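Local coordinates for protein FOKI restriction endonuclease (Planomicrobium okeanokoites, PDB 2FOK) that catalyses cleavage of double-stranded DNA as a type IIS restriction endonuclease, pairing a recognition region with a separate cleavage domain that probably cuts with metal-ion help, at residues 59-62 against 63-66; 337-341 against 342-346; 395-398 against 399-402. All coordinates share one frame; numbering follows the deposited sequence.

Interaction 1. Residues 59-62 against 63-66; sequences MNQH and DLIY
Gln61 NE2 is gripped by two backbone carbonyls: it donates across the turn to Ile65 O at 3.2 Å, with a fairly straight N-H...O angle of 162°, and it also bonds to Ile58 O in the last turn of helix 49-60. The amide thus ties the C-terminal end of that helix to the chain leaving it, a helix-turn-strand connection in the first recognition subdomain, where the chain reverses before strand 66-67. Ile65 O lies near the plane of the amide, yet the nitrogen sits above the carbonyl plane, 37° out of it. CG of Gln61 almost eclipses the backbone N (chi1 -3°), a strained setting that folds the amide back over the turn. Leu64 CD2 wedges between this amide and the helix end, 3.5 Å from Gln61 NE2 and 3.4 Å from Met59 O. Ile65 CG2 touches Gln61 OE1 at 3.7 Å. With an alanine here in place of Gln61, Ile65 O and Ile58 O would probably lose the donor they share, and Leu64 CD2 its contact with the amide. Tyr66, its hydroxyl bonded to Val26 O, presents a ring edge to Met59 CA. The Met59 side chain crosses the tyrosine obliquely, Met59 CG standing 4.1 Å from Tyr66 CE1, while its terminal CE curls back to within 3.8 Å of Tyr66 OH.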
loop_
_atom_site.group_PDB
_atom_site.type_symbol
_atom_site.label_atom_id
_atom_site.label_comp_id
_atom_site.label_asym_id
_atom_site.label_seq_id
_atom_site.Cartn_x
_atom_site.Cartn_y
_atom_site.Cartn_z
ATOM N N MET A 59 -1.247 35.383 6.935
ATOM C CA MET A 59 -0.415 35.043 8.082
ATOM C C MET A 59 -0.490 36.154 9.105
ATOM O O MET A 59 0.003 36.023 10.229
ATOM C CB MET A 59 1.034 34.847 7.647
ATOM C CG MET A 59 1.208 33.674 6.703
ATOM S SD MET A 59 2.877 33.061 6.652
ATOM C CE MET A 59 3.251 32.841 8.383
ATOM N N ASN A 60 -1.120 37.253 8.710
ATOM C CA ASN A 60 -1.249 38.402 9.587
ATOM C C ASN A 60 -2.479 38.421 10.483
ATOM O O ASN A 60 -2.512 39.193 11.438
ATOM C CB ASN A 60 -1.201 39.699 8.776
ATOM C CG ASN A 60 -0.512 40.815 9.533
ATOM O OD1 ASN A 60 0.548 40.608 10.127
ATOM N ND2 ASN A 60 -1.118 42.001 9.532
ATOM N N GLN A 61 -3.477 37.585 10.190
ATOM C CA GLN A 61 -4.705 37.542 10.995
ATOM C C GLN A 61 -4.420 37.199 12.458
ATOM O O GLN A 61 -3.384 36.626 12.775
ATOM C CB GLN A 61 -5.702 36.532 10.415
ATOM C CG GLN A 61 -5.260 35.873 9.127
ATOM C CD GLN A 61 -5.804 34.450 8.982
ATOM O OE1 GLN A 61 -7.016 34.213 9.062
ATOM N NE2 GLN A 61 -4.901 33.494 8.771
ATOM N N HIS A 62 -5.339 37.562 13.347
ATOM C CA HIS A 62 -5.175 37.309 14.780
ATOM C C HIS A 62 -5.336 35.822 15.072
ATOM O O HIS A 62 -4.487 35.203 15.714
ATOM C CB HIS A 62 -6.212 38.114 15.574
ATOM C CG HIS A 62 -6.144 37.900 17.055
ATOM N ND1 HIS A 62 -7.159 37.299 17.770
ATOM C CD2 HIS A 62 -5.195 38.235 17.960
ATOM C CE1 HIS A 62 -6.839 37.275 19.051
ATOM N NE2 HIS A 62 -5.652 37.836 19.195
ATOM N N ASP A 63 -6.448 35.263 14.609
ATOM C CA ASP A 63 -6.746 33.849 14.775
ATOM C C ASP A 63 -6.419 33.226 13.432
ATOM O O ASP A 63 -7.167 33.358 12.471
ATOM C CB ASP A 63 -8.224 33.662 15.121
ATOM C CG ASP A 63 -8.570 34.222 16.491
ATOM O OD1 ASP A 63 -7.727 34.115 17.406
ATOM O OD2 ASP A 63 -9.677 34.774 16.653
ATOM N N LEU A 64 -5.284 32.548 13.385
ATOM C CA LEU A 64 -4.784 31.934 12.172
ATOM C C LEU A 64 -5.449 30.642 11.731
ATOM O O LEU A 64 -5.554 29.672 12.487
ATOM C CB LEU A 64 -3.274 31.709 12.306
ATOM C CG LEU A 64 -2.424 32.977 12.433
ATOM C CD1 LEU A 64 -1.043 32.622 13.002
ATOM C CD2 LEU A 64 -2.305 33.640 11.070
ATOM N N ILE A 65 -5.889 30.649 10.483
ATOM C CA ILE A 65 -6.514 29.498 9.871
ATOM C C ILE A 65 -6.064 29.576 8.415
ATOM O O ILE A 65 -6.087 30.652 7.815
ATOM C CB ILE A 65 -8.060 29.563 9.997
ATOM C CG1 ILE A 65 -8.705 28.460 9.143
ATOM C CG2 ILE A 65 -8.568 30.945 9.595
ATOM C CD1 ILE A 65 -9.967 27.860 9.750
ATOM N N TYR A 66 -5.610 28.453 7.865
ATOM C CA TYR A 66 -5.139 28.417 6.479
ATOM C C TYR A 66 -5.880 27.337 5.703
ATOM O O TYR A 66 -6.138 26.261 6.233
ATOM C CB TYR A 66 -3.628 28.119 6.416
ATOM C CG TYR A 66 -2.721 29.023 7.240
ATOM C CD1 TYR A 66 -2.744 30.412 7.090
ATOM C CD2 TYR A 66 -1.813 28.484 8.147
ATOM C CE1 TYR A 66 -1.880 31.241 7.827
ATOM C CE2 TYR A 66 -0.946 29.304 8.887
ATOM C CZ TYR A 66 -0.988 30.676 8.720
ATOM O OH TYR A 66 -0.142 31.477 9.458
#

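Interaction 2. Residues 337-341 against 342-346; sequences FDEVI and ETIEN
Val340, Ile341 and Glu342 carry the start of a helix, and backbone oxygens accept the bonds across it. Val340, at the N-cap position, offers its carbonyl to two amides: Thr343 N at 2.9 Å, placed above the carbonyl plane, and Ile344 N at 3.3 Å, reached nearly end-on with a C=O...N angle of 163°. One residue on, Ile341 O takes Glu345 N at 3.0 Å, and the Glu345 chain passes close over the same carbonyl before its OE2 comes to 3.8 Å from Ile341 CG2. The rest of Ile341 turns outward onto Ile325 and Gln329 of helix 325-334. That helix, this turn and helix 341-352, followed by the hairpin 358-361/364-367, have the order of a winged helix-turn-helix, consistent with the family of the D3 domain. Glu342 bends at chi2 (-88°), which folds its carboxylate back beside Val340; the approach to Val340 CG1 is too tight to trust, and OE2 is bonded to His399. The Glu339 stem packs on the first turn, Glu339 CB 3.8 Å from Ile344 CG1. Glu339 CG meets the Thr343 CG2 methyl at 3.6 Å, while the Glu339 carboxylate is held by Tyr305 and Lys387.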
loop_
_atom_site.group_PDB
_atom_site.type_symbol
_atom_site.label_atom_id
_atom_site.label_comp_id
_atom_site.label_asym_id
_atom_site.label_seq_id
_atom_site.Cartn_x
_atom_site.Cartn_y
_atom_site.Cartn_z
ATOM N N PHE A 337 -26.764 0.887 3.892
ATOM C CA PHE A 337 -25.573 0.276 3.315
ATOM C C PHE A 337 -25.732 -1.237 3.289
ATOM O O PHE A 337 -25.396 -1.925 4.247
ATOM C CB PHE A 337 -24.333 0.660 4.119
ATOM C CG PHE A 337 -23.637 1.905 3.615
ATOM C CD1 PHE A 337 -24.173 3.166 3.860
ATOM C CD2 PHE A 337 -22.446 1.814 2.894
ATOM C CE1 PHE A 337 -23.534 4.317 3.395
ATOM C CE2 PHE A 337 -21.802 2.958 2.425
ATOM C CZ PHE A 337 -22.350 4.213 2.678
ATOM N N ASP A 338 -26.260 -1.739 2.180
ATOM C CA ASP A 338 -26.485 -3.165 1.973
ATOM C C ASP A 338 -25.190 -3.909 1.672
ATOM O O ASP A 338 -24.778 -4.025 0.514
ATOM C CB ASP A 338 -27.455 -3.366 0.816
ATOM C CG ASP A 338 -28.630 -4.223 1.194
ATOM O OD1 ASP A 338 -28.406 -5.318 1.753
ATOM O OD2 ASP A 338 -29.777 -3.799 0.937
ATOM N N GLU A 339 -24.557 -4.430 2.717
ATOM C CA GLU A 339 -23.300 -5.146 2.558
ATOM C C GLU A 339 -23.413 -6.636 2.847
ATOM O O GLU A 339 -24.333 -7.084 3.526
ATOM C CB GLU A 339 -22.237 -4.523 3.469
ATOM C CG GLU A 339 -21.062 -3.910 2.731
ATOM C CD GLU A 339 -21.489 -3.169 1.483
ATOM O OE1 GLU A 339 -21.825 -1.965 1.585
ATOM O OE2 GLU A 339 -21.490 -3.793 0.401
ATOM N N VAL A 340 -22.462 -7.400 2.317
ATOM C CA VAL A 340 -22.408 -8.846 2.510
ATOM C C VAL A 340 -21.440 -9.114 3.660
ATOM O O VAL A 340 -20.439 -8.416 3.801
ATOM C CB VAL A 340 -21.910 -9.542 1.225
ATOM C CG1 VAL A 340 -21.330 -10.900 1.553
ATOM C CG2 VAL A 340 -23.053 -9.664 0.228
ATOM N N ILE A 341 -21.736 -10.121 4.475
ATOM C CA ILE A 341 -20.900 -10.446 5.638
ATOM C C ILE A 341 -19.378 -10.444 5.428
ATOM O O ILE A 341 -18.640 -9.988 6.306
ATOM C CB ILE A 341 -21.291 -11.832 6.262
ATOM C CG1 ILE A 341 -22.744 -11.813 6.757
ATOM C CG2 ILE A 341 -20.367 -12.168 7.416
ATOM C CD1 ILE A 341 -22.985 -10.948 7.983
ATOM N N GLU A 342 -18.897 -10.950 4.295
ATOM C CA GLU A 342 -17.449 -10.992 4.078
ATOM C C GLU A 342 -16.806 -9.673 3.650
ATOM O O GLU A 342 -15.588 -9.532 3.699
ATOM C CB GLU A 342 -17.076 -12.102 3.090
ATOM C CG GLU A 342 -18.133 -12.400 2.065
ATOM C CD GLU A 342 -19.119 -13.429 2.546
ATOM O OE1 GLU A 342 -18.711 -14.573 2.833
ATOM O OE2 GLU A 342 -20.308 -13.088 2.641
ATOM N N THR A 343 -17.615 -8.714 3.221
ATOM C CA THR A 343 -17.083 -7.409 2.854
ATOM C C THR A 343 -16.862 -6.704 4.188
ATOM O O THR A 343 -15.849 -6.037 4.393
ATOM C CB THR A 343 -18.084 -6.583 2.018
ATOM O OG1 THR A 343 -18.036 -7.002 0.646
ATOM C CG2 THR A 343 -17.729 -5.106 2.086
ATOM N N ILE A 344 -17.824 -6.876 5.093
ATOM C CA ILE A 344 -17.766 -6.290 6.427
ATOM C C ILE A 344 -16.605 -6.894 7.218
ATOM O O ILE A 344 -15.940 -6.194 7.985
ATOM C CB ILE A 344 -19.101 -6.508 7.202
ATOM C CG1 ILE A 344 -20.256 -5.873 6.428
ATOM C CG2 ILE A 344 -19.011 -5.903 8.599
ATOM C CD1 ILE A 344 -21.626 -6.242 6.941
ATOM N N GLU A 345 -16.356 -8.185 7.020
ATOM C CA GLU A 345 -15.257 -8.876 7.702
ATOM C C GLU A 345 -13.903 -8.355 7.208
ATOM O O GLU A 345 -12.969 -8.205 7.991
ATOM C CB GLU A 345 -15.324 -10.394 7.445
ATOM C CG GLU A 345 -16.493 -11.109 8.093
ATOM C CD GLU A 345 -16.532 -12.609 7.779
ATOM O OE1 GLU A 345 -16.155 -13.007 6.657
ATOM O OE2 GLU A 345 -16.946 -13.392 8.659
ATOM N N ASN A 346 -13.792 -8.083 5.909
ATOM C CA ASN A 346 -12.535 -7.580 5.355
ATOM C C ASN A 346 -12.304 -6.139 5.783
ATOM O O ASN A 346 -11.166 -5.706 5.973
ATOM C CB ASN A 346 -12.534 -7.671 3.823
ATOM C CG ASN A 346 -11.174 -7.300 3.214
ATOM O OD1 ASN A 346 -10.237 -8.104 3.206
ATOM N ND2 ASN A 346 -11.074 -6.086 2.697
#

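Interaction 3. Residues 395-398 against 399-402; sequences SELR and HKLK
Glu396 and Lys400 lie side by side along the helix end and point the same way, their ends meeting in a salt bridge of 3.1 Å between Glu396 OE2 and Lys400 NZ. As a hydrogen bond it is weak. Lys400 CG is anti to the backbone N (chi1 -163°), and further bends at chi3 and chi4 (36°) bring the ammonium in beside the carboxylate. At the root of this side chain the packing is tight, Lys400 CB lying only 3.1 Å from Glu396 O. Leu397 and Leu401 form the next pair: Leu401 CG stands 4.3 Å from Leu397 CB, and Leu401 reaches on to Leu552 and Glu556 of helix 548-560. Both pairs lie at the C-terminal end of helix 389-398 in the cleavage domain. His399 is the first residue to leave helical geometry, but its N still reaches Ser395 O at 3.2 Å, four residues back, as in an alpha helix. Leu401 N donates to Leu397 O at 3.1 Å, although the chain has by then unwound, and a weak bond from Lys400 N to Arg398 O gives the form of an inverse gamma turn about His399. A water beside this turn donates to Arg398 O and is weakly bonded to Lys400 N and Leu401 O. Arg398 and His399 turn to the neighbouring domain: the Arg398 chain runs over Glu342, Thr343 and Asn346 of helix 341-352, whereas the His399 ring, beyond a CB 3.6 Å from Ser395 O, turns its ND1 to Glu342.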
loop_
_atom_site.group_PDB
_atom_site.type_symbol
_atom_site.label_atom_id
_atom_site.label_comp_id
_atom_site.label_asym_id
_atom_site.label_seq_id
_atom_site.Cartn_x
_atom_site.Cartn_y
_atom_site.Cartn_z
ATOM N N SER A 395 -17.316 -7.431 -4.086
ATOM C CA SER A 395 -18.289 -7.946 -3.148
ATOM C C SER A 395 -18.800 -9.309 -3.578
ATOM O O SER A 395 -18.895 -10.223 -2.760
ATOM C CB SER A 395 -19.454 -6.976 -3.027
ATOM O OG SER A 395 -19.788 -6.776 -1.663
ATOM N N GLU A 396 -19.116 -9.445 -4.866
ATOM C CA GLU A 396 -19.611 -10.710 -5.401
ATOM C C GLU A 396 -18.624 -11.838 -5.173
ATOM O O GLU A 396 -18.994 -12.873 -4.654
ATOM C CB GLU A 396 -19.905 -10.601 -6.897
ATOM C CG GLU A 396 -20.562 -11.851 -7.471
ATOM C CD GLU A 396 -20.176 -12.124 -8.914
ATOM O OE1 GLU A 396 -19.849 -11.157 -9.639
ATOM O OE2 GLU A 396 -20.205 -13.309 -9.326
ATOM N N LEU A 397 -17.362 -11.613 -5.527
ATOM C CA LEU A 397 -16.314 -12.621 -5.387
ATOM C C LEU A 397 -15.860 -12.943 -3.960
ATOM O O LEU A 397 -15.283 -14.008 -3.710
ATOM C CB LEU A 397 -15.103 -12.215 -6.236
ATOM C CG LEU A 397 -15.315 -12.131 -7.757
ATOM C CD1 LEU A 397 -14.052 -11.576 -8.413
ATOM C CD2 LEU A 397 -15.639 -13.507 -8.321
ATOM N N ARG A 398 -16.083 -12.017 -3.029
ATOM C CA ARG A 398 -15.710 -12.246 -1.630
ATOM C C ARG A 398 -16.765 -13.168 -1.034
ATOM O O ARG A 398 -16.467 -14.015 -0.193
ATOM C CB ARG A 398 -15.673 -10.927 -0.849
ATOM C CG ARG A 398 -14.263 -10.528 -0.428
ATOM C CD ARG A 398 -14.260 -9.362 0.536
ATOM N NE ARG A 398 -14.626 -8.118 -0.130
ATOM C CZ ARG A 398 -13.751 -7.231 -0.578
ATOM N NH1 ARG A 398 -12.445 -7.447 -0.435
ATOM N NH2 ARG A 398 -14.184 -6.124 -1.159
ATOM N N HIS A 399 -18.001 -12.983 -1.485
ATOM C CA HIS A 399 -19.128 -13.794 -1.056
ATOM C C HIS A 399 -19.396 -14.814 -2.165
ATOM O O HIS A 399 -20.457 -14.809 -2.793
ATOM C CB HIS A 399 -20.350 -12.913 -0.869
ATOM C CG HIS A 399 -21.580 -13.661 -0.461
ATOM N ND1 HIS A 399 -21.805 -14.070 0.835
ATOM C CD2 HIS A 399 -22.641 -14.094 -1.179
ATOM C CE1 HIS A 399 -22.952 -14.722 0.898
ATOM N NE2 HIS A 399 -23.479 -14.751 -0.312
ATOM N N LYS A 400 -18.425 -15.676 -2.424
ATOM C CA LYS A 400 -18.577 -16.672 -3.477
ATOM C C LYS A 400 -17.365 -17.576 -3.475
ATOM O O LYS A 400 -17.492 -18.792 -3.509
ATOM C CB LYS A 400 -18.704 -15.985 -4.839
ATOM C CG LYS A 400 -19.252 -16.878 -5.929
ATOM C CD LYS A 400 -18.774 -16.449 -7.304
ATOM C CE LYS A 400 -19.954 -16.213 -8.230
ATOM N NZ LYS A 400 -21.107 -15.612 -7.492
ATOM N N LEU A 401 -16.185 -16.964 -3.440
ATOM C CA LEU A 401 -14.936 -17.712 -3.416
ATOM C C LEU A 401 -14.630 -17.970 -1.943
ATOM O O LEU A 401 -14.080 -17.119 -1.255
ATOM C CB LEU A 401 -13.812 -16.895 -4.081
ATOM C CG LEU A 401 -14.050 -16.293 -5.485
ATOM C CD1 LEU A 401 -12.699 -15.963 -6.117
ATOM C CD2 LEU A 401 -14.830 -17.261 -6.394
ATOM N N LYS A 402 -15.013 -19.151 -1.472
ATOM C CA LYS A 402 -14.836 -19.555 -0.079
ATOM C C LYS A 402 -13.457 -20.097 0.273
ATOM O O LYS A 402 -13.209 -20.449 1.421
ATOM C CB LYS A 402 -15.899 -20.597 0.289
HETATM O O HOH W 1 -16.812 -16.395 0.432
#

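Interactions 2 and 3 form one junction, their centres about 10 Å apart, where the D3 domain meets the cleavage domain. Glu342 OE2 lies 2.5 Å from His399 ND1, a probable though short hydrogen bond, and Thr343 OG1 lies 2.9 Å from Ser395 OG, another probable one. The start of helix 341-352 thus faces the end of helix 389-398, consistent with the cleavage domain being docked against the recognition part. Interaction 1 stands apart in the first recognition subdomain, its centre about 44 Å from that of interaction 2 and about 51 Å from that of interaction 3, with no direct touch to either.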